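Local coordinates for protein 5,10-methylenetetrahydromethanopterin reductase (Methanopyrus kandleri, PDB 1EZW) that catalyses the reversible, coenzyme F420-dependent reduction of methylene-tetrahydromethanopterin to methyl-tetrahydromethanopterin on the methanogenic route from carbon dioxide, at residues A20-E32 with K332-I344. Sequence-based numbering, arbitrary orientation. Where two conformers were deposited one is given.
Sequences AHLIKVAEDNGFE and KEKAIELVGQEVI. Unlike the reference sequence in segment 332-344: Ile344 (reference Leu).
Ile336 lays its CG2 over the backbone of Ala26, 3.6 Å from CA, where Val25 CG1 and Phe31 CE1 also converge, while its CD1 turns to Leu22. Phe31 CZ goes on to Val339 CG1 at 3.6 Å. With CG of His21 swung opposite the backbone N (chi1 167°), the ring reaches across and NE2 donates in its own plane to Glu333 OE2 at 2.7 Å, from above the carboxylate plane. Asn29 works across the seam: OD1 rests 3.5 Å from Glu337 CA, in room left by the missing side chain of Gly340, and ND2 gives Val25 O a 2.8 Å bond, nearly straight (171°) and from above the carbonyl plane. Waters tie its ND2 to Glu337 OE2, its OD1 to Gln341 OE1 and its O to Gly340 O. Replacing Asn29 with alanine would probably leave Val25 O without this donor and two waters without one of their anchors. Gly30, at positive phi, closes helix 16-28 in a Schellman motif. His21 ND1 is hydrogen-bonded to Thr17 of a second subunit, whose Lys15 salt-bridges Glu333 and Glu337. The first and last helices of this TIM barrel thus pair nearly parallel (13°) through an apolar core, with a water-linked margin whose His21, Glu333 and Glu337 side also serves the subunit interface.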
# COMPACT_ATOMS: atom_id res chain seq x y z
N ALA A 20 8.87 5.47 5.70
CA ALA A 20 7.68 4.70 6.09
C ALA A 20 8.03 3.50 6.97
O ALA A 20 7.35 3.24 7.96
CB ALA A 20 6.93 4.23 4.81
N HIS A 21 9.07 2.74 6.59
CA HIS A 21 9.51 1.60 7.39
C HIS A 21 9.87 2.04 8.84
O HIS A 21 9.48 1.34 9.79
CB HIS A 21 10.77 0.99 6.72
CG HIS A 21 11.52 0.02 7.59
ND1 HIS A 21 11.00 -1.20 7.99
CD2 HIS A 21 12.73 0.11 8.18
CE1 HIS A 21 11.85 -1.80 8.79
NE2 HIS A 21 12.92 -1.03 8.92
N LEU A 22 10.59 3.16 8.99
CA LEU A 22 10.99 3.59 10.34
C LEU A 22 9.78 3.99 11.16
O LEU A 22 9.71 3.72 12.38
CB LEU A 22 12.02 4.73 10.29
CG LEU A 22 13.38 4.25 9.76
CD1 LEU A 22 14.27 5.50 9.63
CD2 LEU A 22 14.05 3.19 10.68
N ILE A 23 8.78 4.55 10.49
CA ILE A 23 7.56 4.89 11.23
C ILE A 23 6.84 3.61 11.69
O ILE A 23 6.32 3.56 12.81
CB ILE A 23 6.64 5.77 10.37
CG1 ILE A 23 7.32 7.14 10.18
CG2 ILE A 23 5.28 5.98 11.08
CD1 ILE A 23 6.56 8.13 9.24
N LYS A 24 6.82 2.57 10.84
CA LYS A 24 6.24 1.30 11.29
C LYS A 24 7.05 0.74 12.49
O LYS A 24 6.44 0.26 13.45
CB LYS A 24 6.21 0.30 10.11
CG LYS A 24 5.78 -1.15 10.48
CD LYS A 24 4.36 -1.15 11.03
CE LYS A 24 3.69 -2.55 10.93
NZ LYS A 24 4.26 -3.55 11.83
N VAL A 25 8.38 0.80 12.45
CA VAL A 25 9.19 0.32 13.58
C VAL A 25 8.83 1.11 14.83
O VAL A 25 8.60 0.51 15.89
CB VAL A 25 10.69 0.36 13.29
CG1 VAL A 25 11.49 -0.13 14.54
CG2 VAL A 25 10.98 -0.59 12.09
N ALA A 26 8.70 2.42 14.69
CA ALA A 26 8.27 3.24 15.85
C ALA A 26 6.90 2.80 16.38
O ALA A 26 6.70 2.63 17.62
CB ALA A 26 8.25 4.74 15.49
N GLU A 27 5.92 2.61 15.50
CA GLU A 27 4.61 2.15 15.94
C GLU A 27 4.74 0.82 16.69
O GLU A 27 4.12 0.62 17.74
CB GLU A 27 3.68 1.92 14.74
CG GLU A 27 2.32 1.36 15.13
CD GLU A 27 1.44 1.22 13.89
OE1 GLU A 27 1.16 0.08 13.46
OE2 GLU A 27 1.07 2.29 13.37
N ASP A 28 5.51 -0.11 16.12
CA ASP A 28 5.65 -1.43 16.72
C ASP A 28 6.28 -1.35 18.11
O ASP A 28 6.04 -2.23 18.97
CB ASP A 28 6.55 -2.34 15.86
CG ASP A 28 5.89 -2.79 14.57
OD1 ASP A 28 4.69 -2.60 14.35
OD2 ASP A 28 6.63 -3.36 13.76
N ASN A 29 7.02 -0.28 18.32
CA ASN A 29 7.71 -0.05 19.60
C ASN A 29 7.02 0.88 20.58
O ASN A 29 7.63 1.31 21.58
CB ASN A 29 9.13 0.42 19.31
CG ASN A 29 10.03 -0.76 18.96
OD1 ASN A 29 10.62 -1.38 19.85
ND2 ASN A 29 10.07 -1.15 17.66
N GLY A 30 5.76 1.18 20.31
CA GLY A 30 5.02 1.99 21.26
C GLY A 30 4.97 3.48 21.07
O GLY A 30 4.40 4.18 21.92
N PHE A 31 5.57 3.99 19.99
CA PHE A 31 5.46 5.43 19.73
C PHE A 31 4.02 5.72 19.28
O PHE A 31 3.42 4.93 18.53
CB PHE A 31 6.43 5.89 18.61
CG PHE A 31 7.86 5.94 19.03
CD1 PHE A 31 8.58 4.75 19.33
CD2 PHE A 31 8.52 7.17 19.10
CE1 PHE A 31 9.95 4.85 19.68
CE2 PHE A 31 9.87 7.26 19.45
CZ PHE A 31 10.58 6.10 19.73
N GLU A 32 3.45 6.85 19.71
CA GLU A 32 2.07 7.18 19.36
C GLU A 32 1.92 8.32 18.36
O GLU A 32 0.82 8.56 17.84
CB GLU A 32 1.27 7.47 20.63
CG GLU A 32 1.07 6.21 21.49
CD GLU A 32 0.37 6.50 22.80
OE1 GLU A 32 -0.84 6.78 22.80
OE2 GLU A 32 1.04 6.45 23.85
N LYS A 332 19.38 4.39 13.29
CA LYS A 332 18.00 4.84 13.59
C LYS A 332 17.06 3.73 14.00
O LYS A 332 16.31 3.86 14.97
CB LYS A 332 17.37 5.64 12.42
CG LYS A 332 18.01 7.03 12.14
CD LYS A 332 17.18 7.84 11.14
CE LYS A 332 17.47 9.34 11.22
NZ LYS A 332 18.90 9.68 11.00
N GLU A 333 17.04 2.63 13.23
CA GLU A 333 16.14 1.54 13.58
C GLU A 333 16.48 0.89 14.93
O GLU A 333 15.59 0.65 15.75
CB GLU A 333 16.12 0.49 12.44
CG GLU A 333 15.36 -0.77 12.77
CD GLU A 333 15.13 -1.61 11.53
OE1 GLU A 333 14.88 -2.82 11.69
OE2 GLU A 333 15.22 -1.05 10.42
N LYS A 334 17.76 0.60 15.18
CA LYS A 334 18.14 -0.00 16.47
C LYS A 334 17.84 0.98 17.60
O LYS A 334 17.47 0.56 18.69
CB LYS A 334 19.64 -0.33 16.51
CG LYS A 334 20.11 -1.42 15.58
CD LYS A 334 21.65 -1.26 15.43
CE LYS A 334 22.34 -1.00 16.80
NZ LYS A 334 23.73 -0.44 16.65
N ALA A 335 17.98 2.27 17.32
CA ALA A 335 17.71 3.32 18.32
C ALA A 335 16.23 3.35 18.69
O ALA A 335 15.83 3.41 19.86
CB ALA A 335 18.18 4.68 17.79
N ILE A 336 15.37 3.28 17.68
CA ILE A 336 13.96 3.26 17.96
C ILE A 336 13.59 2.06 18.82
O ILE A 336 12.77 2.16 19.73
CB ILE A 336 13.16 3.23 16.60
CG1 ILE A 336 13.37 4.57 15.88
CG2 ILE A 336 11.66 2.93 16.86
CD1 ILE A 336 12.92 4.57 14.39
N GLU A 337 14.17 0.90 18.50
CA GLU A 337 13.88 -0.31 19.25
C GLU A 337 14.40 -0.20 20.69
O GLU A 337 13.76 -0.67 21.62
CB GLU A 337 14.52 -1.51 18.52
CG GLU A 337 13.78 -1.81 17.20
CD GLU A 337 14.38 -2.96 16.44
OE1 GLU A 337 15.64 -3.09 16.44
OE2 GLU A 337 13.60 -3.71 15.83
N LEU A 338 15.56 0.44 20.85
CA LEU A 338 16.13 0.61 22.19
C LEU A 338 15.19 1.52 23.00
O LEU A 338 14.91 1.28 24.19
CB LEU A 338 17.55 1.16 22.04
CG LEU A 338 18.43 1.14 23.29
CD1 LEU A 338 18.38 -0.26 23.94
CD2 LEU A 338 19.83 1.54 22.89
N VAL A 339 14.62 2.54 22.37
CA VAL A 339 13.64 3.36 23.09
C VAL A 339 12.40 2.52 23.46
O VAL A 339 11.91 2.57 24.58
CB VAL A 339 13.18 4.59 22.22
CG1 VAL A 339 11.99 5.34 22.92
CG2 VAL A 339 14.32 5.53 22.02
N GLY A 340 11.87 1.72 22.52
CA GLY A 340 10.69 0.94 22.84
C GLY A 340 10.94 -0.12 23.92
O GLY A 340 10.07 -0.38 24.75
N GLN A 341 12.13 -0.70 23.92
CA GLN A 341 12.48 -1.76 24.89
C GLN A 341 13.00 -1.29 26.24
O GLN A 341 12.69 -1.94 27.24
CB GLN A 341 13.53 -2.69 24.30
CG GLN A 341 13.03 -3.61 23.19
CD GLN A 341 12.04 -4.64 23.71
OE1 GLN A 341 10.85 -4.60 23.40
NE2 GLN A 341 12.53 -5.56 24.53
N GLU A 342 13.77 -0.21 26.27
CA GLU A 342 14.37 0.21 27.55
C GLU A 342 14.07 1.62 28.04
O GLU A 342 14.65 2.06 29.07
CB GLU A 342 15.89 0.03 27.47
CG GLU A 342 16.30 -1.37 26.98
CD GLU A 342 17.78 -1.67 27.18
OE1 GLU A 342 18.26 -2.69 26.63
OE2 GLU A 342 18.46 -0.90 27.90
N VAL A 343 13.22 2.35 27.32
CA VAL A 343 12.88 3.69 27.76
C VAL A 343 11.38 3.81 28.00
O VAL A 343 10.94 4.10 29.12
CB VAL A 343 13.33 4.77 26.73
CG1 VAL A 343 12.85 6.16 27.18
CG2 VAL A 343 14.86 4.76 26.58
N ILE A 344 10.57 3.59 26.95
CA ILE A 344 9.13 3.73 27.09
C ILE A 344 8.49 2.93 28.25
O ILE A 344 7.64 3.45 28.94
CB ILE A 344 8.42 3.40 25.74
CG1 ILE A 344 8.82 4.50 24.73
CG2 ILE A 344 6.88 3.34 25.91
CD1 ILE A 344 8.24 4.31 23.31
O HOH W 1 10.96 -3.54 16.33
O HOH W 2 7.50 0.18 24.16
O HOH W 3 9.64 -2.62 22.28